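Local coordinates for protein endo-b-1,4-glucanase (Nasutitermes takasagoensis, PDB 1KS8) that probably cuts internal beta-1,4-glucosidic linkages in cellulose and related beta-glucans, as an endoglucanase of glycosyl hydrolase family 9, at residues L222-N227 / A265-K270; G259-L264 / K274-S279. All blocks are in the same frame, centred on the assembly; numbering follows the deposited sequence.

Contact 1: L222-N227 / A265-K270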
# COMPACT_ATOMS: atom_id res chain seq x y z
N LEU A 222 -3.64 11.13 13.49
CA LEU A 222 -3.90 12.55 13.66
C LEU A 222 -3.26 13.05 14.95
O LEU A 222 -2.76 14.17 15.00
CB LEU A 222 -5.41 12.81 13.67
CG LEU A 222 -5.98 13.00 12.27
CD1 LEU A 222 -7.50 12.96 12.31
CD2 LEU A 222 -5.49 14.33 11.69
N TYR A 223 -3.26 12.22 15.99
CA TYR A 223 -2.63 12.63 17.24
C TYR A 223 -1.14 12.81 16.99
O TYR A 223 -0.54 13.79 17.42
CB TYR A 223 -2.84 11.57 18.32
CG TYR A 223 -2.03 11.85 19.57
CD1 TYR A 223 -2.21 13.03 20.30
CD2 TYR A 223 -1.06 10.95 20.01
CE1 TYR A 223 -1.45 13.30 21.43
CE2 TYR A 223 -0.29 11.21 21.15
CZ TYR A 223 -0.49 12.39 21.85
OH TYR A 223 0.26 12.66 22.97
N ARG A 224 -0.53 11.85 16.30
CA ARG A 224 0.89 11.91 16.01
C ARG A 224 1.26 13.15 15.20
O ARG A 224 2.31 13.75 15.41
CB ARG A 224 1.33 10.66 15.25
CG ARG A 224 2.83 10.57 15.02
CD ARG A 224 3.22 9.28 14.32
NE ARG A 224 4.66 9.09 14.37
CZ ARG A 224 5.27 7.95 14.07
NH1 ARG A 224 4.56 6.89 13.70
NH2 ARG A 224 6.59 7.85 14.17
N ALA A 225 0.38 13.54 14.28
CA ALA A 225 0.61 14.69 13.41
C ALA A 225 0.27 16.05 14.01
O ALA A 225 0.72 17.08 13.50
CB ALA A 225 -0.16 14.51 12.11
N THR A 226 -0.51 16.07 15.08
CA THR A 226 -0.92 17.33 15.69
C THR A 226 -0.54 17.51 17.16
O THR A 226 -0.41 18.64 17.63
CB THR A 226 -2.45 17.49 15.61
OG1 THR A 226 -3.07 16.46 16.39
CG2 THR A 226 -2.92 17.40 14.17
N ASN A 227 -0.35 16.40 17.86
CA ASN A 227 -0.01 16.43 19.28
C ASN A 227 -1.25 16.92 20.03
O ASN A 227 -1.16 17.34 21.19
CB ASN A 227 1.17 17.36 19.55
CG ASN A 227 1.72 17.22 20.96
OD1 ASN A 227 2.50 18.05 21.42
ND2 ASN A 227 1.32 16.15 21.64
N ALA A 265 1.36 1.88 20.86
CA ALA A 265 2.38 1.52 21.83
C ALA A 265 3.47 2.59 21.82
O ALA A 265 3.97 3.00 22.86
CB ALA A 265 2.99 0.16 21.49
N LYS A 266 3.82 3.06 20.62
CA LYS A 266 4.85 4.08 20.48
C LYS A 266 4.37 5.45 20.96
O LYS A 266 5.11 6.18 21.62
CB LYS A 266 5.30 4.19 19.03
CG LYS A 266 6.41 5.20 18.79
CD LYS A 266 6.85 5.22 17.34
CE LYS A 266 8.08 6.10 17.14
NZ LYS A 266 7.84 7.50 17.55
N LEU A 267 3.12 5.78 20.64
CA LEU A 267 2.55 7.07 21.01
C LEU A 267 2.20 7.24 22.49
O LEU A 267 2.23 8.35 23.01
CB LEU A 267 1.29 7.34 20.18
CG LEU A 267 1.47 7.43 18.66
CD1 LEU A 267 0.11 7.60 18.00
CD2 LEU A 267 2.38 8.60 18.31
N THR A 268 1.87 6.14 23.16
CA THR A 268 1.49 6.19 24.57
C THR A 268 2.49 5.54 25.51
O THR A 268 2.50 5.83 26.71
CB THR A 268 0.13 5.51 24.79
OG1 THR A 268 0.27 4.10 24.55
CG2 THR A 268 -0.92 6.08 23.85
N ASN A 269 3.33 4.65 24.97
CA ASN A 269 4.33 3.93 25.76
C ASN A 269 3.65 2.97 26.74
O ASN A 269 4.30 2.45 27.64
CB ASN A 269 5.21 4.92 26.54
CG ASN A 269 6.52 4.29 27.00
OD1 ASN A 269 7.12 4.74 27.98
ND2 ASN A 269 6.98 3.27 26.29
N LYS A 270 2.36 2.75 26.56
CA LYS A 270 1.62 1.85 27.44
C LYS A 270 1.96 0.39 27.20
O LYS A 270 2.01 -0.08 26.06
CB LYS A 270 0.11 2.06 27.28
CG LYS A 270 -0.39 3.39 27.81
CD LYS A 270 -1.90 3.49 27.71
CE LYS A 270 -2.41 4.81 28.25
NZ LYS A 270 -3.90 4.87 28.21
O HOH W 1 7.99 10.02 15.46

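Contact 2: G259-L264 / K274-S279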
# COMPACT_ATOMS: atom_id res chain seq x y z
N GLY A 259 -1.12 -2.85 13.30
CA GLY A 259 -0.55 -1.55 12.98
C GLY A 259 -1.00 -0.56 14.04
O GLY A 259 -0.20 0.22 14.55
N VAL A 260 -2.29 -0.59 14.36
CA VAL A 260 -2.86 0.30 15.36
C VAL A 260 -2.17 0.09 16.71
O VAL A 260 -1.80 1.04 17.38
CB VAL A 260 -4.38 0.03 15.54
CG1 VAL A 260 -4.90 0.75 16.78
CG2 VAL A 260 -5.13 0.50 14.31
N GLN A 261 -2.01 -1.17 17.08
CA GLN A 261 -1.38 -1.52 18.34
C GLN A 261 0.08 -1.10 18.47
O GLN A 261 0.49 -0.55 19.49
CB GLN A 261 -1.54 -3.02 18.58
CG GLN A 261 -2.98 -3.41 18.88
CD GLN A 261 -3.26 -4.88 18.69
OE1 GLN A 261 -4.32 -5.38 19.08
NE2 GLN A 261 -2.33 -5.60 18.07
N VAL A 262 0.89 -1.35 17.44
CA VAL A 262 2.29 -0.97 17.52
C VAL A 262 2.42 0.55 17.45
O VAL A 262 3.35 1.13 18.03
CB VAL A 262 3.13 -1.66 16.41
CG1 VAL A 262 2.91 -1.00 15.07
CG2 VAL A 262 4.60 -1.65 16.80
N LEU A 263 1.48 1.20 16.77
CA LEU A 263 1.49 2.66 16.66
C LEU A 263 1.14 3.27 18.02
O LEU A 263 1.85 4.14 18.52
CB LEU A 263 0.47 3.12 15.61
CG LEU A 263 0.75 4.37 14.77
CD1 LEU A 263 -0.58 4.93 14.28
CD2 LEU A 263 1.49 5.43 15.57
N LEU A 264 0.05 2.80 18.61
CA LEU A 264 -0.37 3.31 19.92
C LEU A 264 0.66 3.00 21.00
O LEU A 264 0.83 3.77 21.94
CB LEU A 264 -1.74 2.75 20.31
CG LEU A 264 -2.93 3.40 19.60
CD1 LEU A 264 -4.21 2.68 19.98
CD2 LEU A 264 -3.01 4.87 19.97
N LYS A 274 1.94 -3.06 23.96
CA LYS A 274 3.16 -3.81 23.71
C LYS A 274 2.95 -5.30 23.94
O LYS A 274 3.53 -6.13 23.23
CB LYS A 274 4.30 -3.30 24.61
CG LYS A 274 4.59 -1.82 24.43
CD LYS A 274 5.67 -1.34 25.38
CE LYS A 274 5.80 0.17 25.33
NZ LYS A 274 6.86 0.65 26.25
N ASP A 275 2.11 -5.65 24.91
CA ASP A 275 1.81 -7.05 25.19
C ASP A 275 1.13 -7.69 23.98
O ASP A 275 1.48 -8.79 23.56
CB ASP A 275 0.89 -7.20 26.41
CG ASP A 275 1.53 -6.77 27.71
OD1 ASP A 275 2.75 -6.97 27.88
OD2 ASP A 275 0.81 -6.24 28.58
N THR A 276 0.14 -6.99 23.44
CA THR A 276 -0.59 -7.51 22.29
C THR A 276 0.32 -7.68 21.07
O THR A 276 0.19 -8.65 20.33
CB THR A 276 -1.78 -6.60 21.93
OG1 THR A 276 -2.60 -6.41 23.09
CG2 THR A 276 -2.62 -7.24 20.83
N VAL A 277 1.24 -6.74 20.87
CA VAL A 277 2.16 -6.82 19.75
C VAL A 277 3.10 -8.01 19.90
O VAL A 277 3.28 -8.78 18.95
CB VAL A 277 3.00 -5.52 19.62
CG1 VAL A 277 4.09 -5.70 18.57
CG2 VAL A 277 2.09 -4.36 19.24
N GLN A 278 3.70 -8.17 21.08
CA GLN A 278 4.61 -9.29 21.33
C GLN A 278 3.91 -10.63 21.14
O GLN A 278 4.47 -11.56 20.57
CB GLN A 278 5.18 -9.23 22.76
CG GLN A 278 5.66 -10.60 23.27
CD GLN A 278 6.16 -10.59 24.71
OE1 GLN A 278 6.17 -11.63 25.38
NE2 GLN A 278 6.58 -9.43 25.19
N SER A 279 2.69 -10.72 21.64
CA SER A 279 1.92 -11.95 21.53
C SER A 279 1.73 -12.33 20.07
O SER A 279 1.88 -13.50 19.69
CB SER A 279 0.56 -11.79 22.21
OG SER A 279 -0.19 -12.99 22.12

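Contact 1: L222-N227 / A265-K270
Leu267 sets one methyl against Tyr223 and the other against Arg224, and this apolar patch is the closely packed half of the contact. CD2 lies alongside the root of the arginine, 3.8 Å from Arg224 CB and only slightly farther from its CG and CD. CD1 reaches the tyrosine ring at its edge, near the ring plane, 4.1 Å from Tyr223 CD2, so the ring is met without being stacked upon. Arg224 runs out at about a right angle to the leucine: with CG anti to its N (chi1 -175°) and the chain extended to NE, its methylenes line the leucine methyl while the guanidinium travels on past it.

Beyond that point the packing gives way to a looser, watery side. Lys266 crosses the end of the arginine, its chain straight until a bend at the last torsion, chi4 -59°, and Arg224 NH2 stops 3.6 Å from Lys266 NZ. No hydrogen bond spans the two segments directly. Instead one water lies in the guanidinium plane at its edge, accepting from Arg224 NH2 at 2.9 Å and, weakly, from Lys266 NZ at 3.3 Å. The stronger partner of the guanidinium is Asp78, whose OD2 makes a salt bridge with the same NH2.

Cut back to alanine, the arginine would lose the methylenes that flank Leu267 CD2, and Asp78 would probably be left without its salt-bridge mate. The chemistry is thus divided: the ends of helices 212-226 and 257-268 are joined by carbon packing, while the two like charges at the surface add no direct bond, their closeness probably made tolerable by the carboxylate of Asp78 and the shared water.

Contact 2: G259-L264 / K274-S279
Gln261 carries its side-chain amide across the methyl of Thr276 at about a right angle. Thr276 CG2 stands well out of the amide plane and is almost equally far from the three amide atoms, 3.1 Å from Gln261 OE1 and 3.2 Å from both CD and NE2, a tight fit for a methyl. The amide oxygen is not left to this carbon alone, since Tyr239 OH of helix 229-241 hydrogen-bonds to it and helps fix how the amide is turned.

The next residue, Val277, points CG2 into the other helix. Placed anti to its own carbonyl carbon (CG1 has chi1 172°), Val277 CG2 settles against the backbone where Gln261 joins Val262, 3.7 Å from Val262 N and 3.9 Å from Gln261 CB. Val277 CG2 also lies 4.0 Å from Val262 CB. Leu320, Leu322 and Ala317 pack around the two valines.

No hydrogen bond links the segments. Their axes approach to 8.7 Å with 133° between their directions, a splayed antiparallel pair of consecutive helices, 257-268 and 271-286: a helical hairpin of the kind from which an (alpha/alpha)6 barrel is built.

Overall arrangement
Coming from the N terminus, the chain runs down helix 212-226, through helix 229-241 and a long connection, and returns as helix 257-268, whose end closes contact 1 over 37 intervening residues. A short turn then leads into helix 271-286, and contact 2 closes this much smaller loop of nine residues. Because 259-264 falls inside the first loop and 274-279 beyond its end, the two loops cross instead of nesting. Helix 257-268 is the shared middle member, holding 212-226 through its last turn and 271-286 through a turn nearer its start. The centres lie 13 Å apart, and Arg224 NH1 meets Leu263 CD2 at 3.9 Å, so three helices form one continuous patch of the helical barrel.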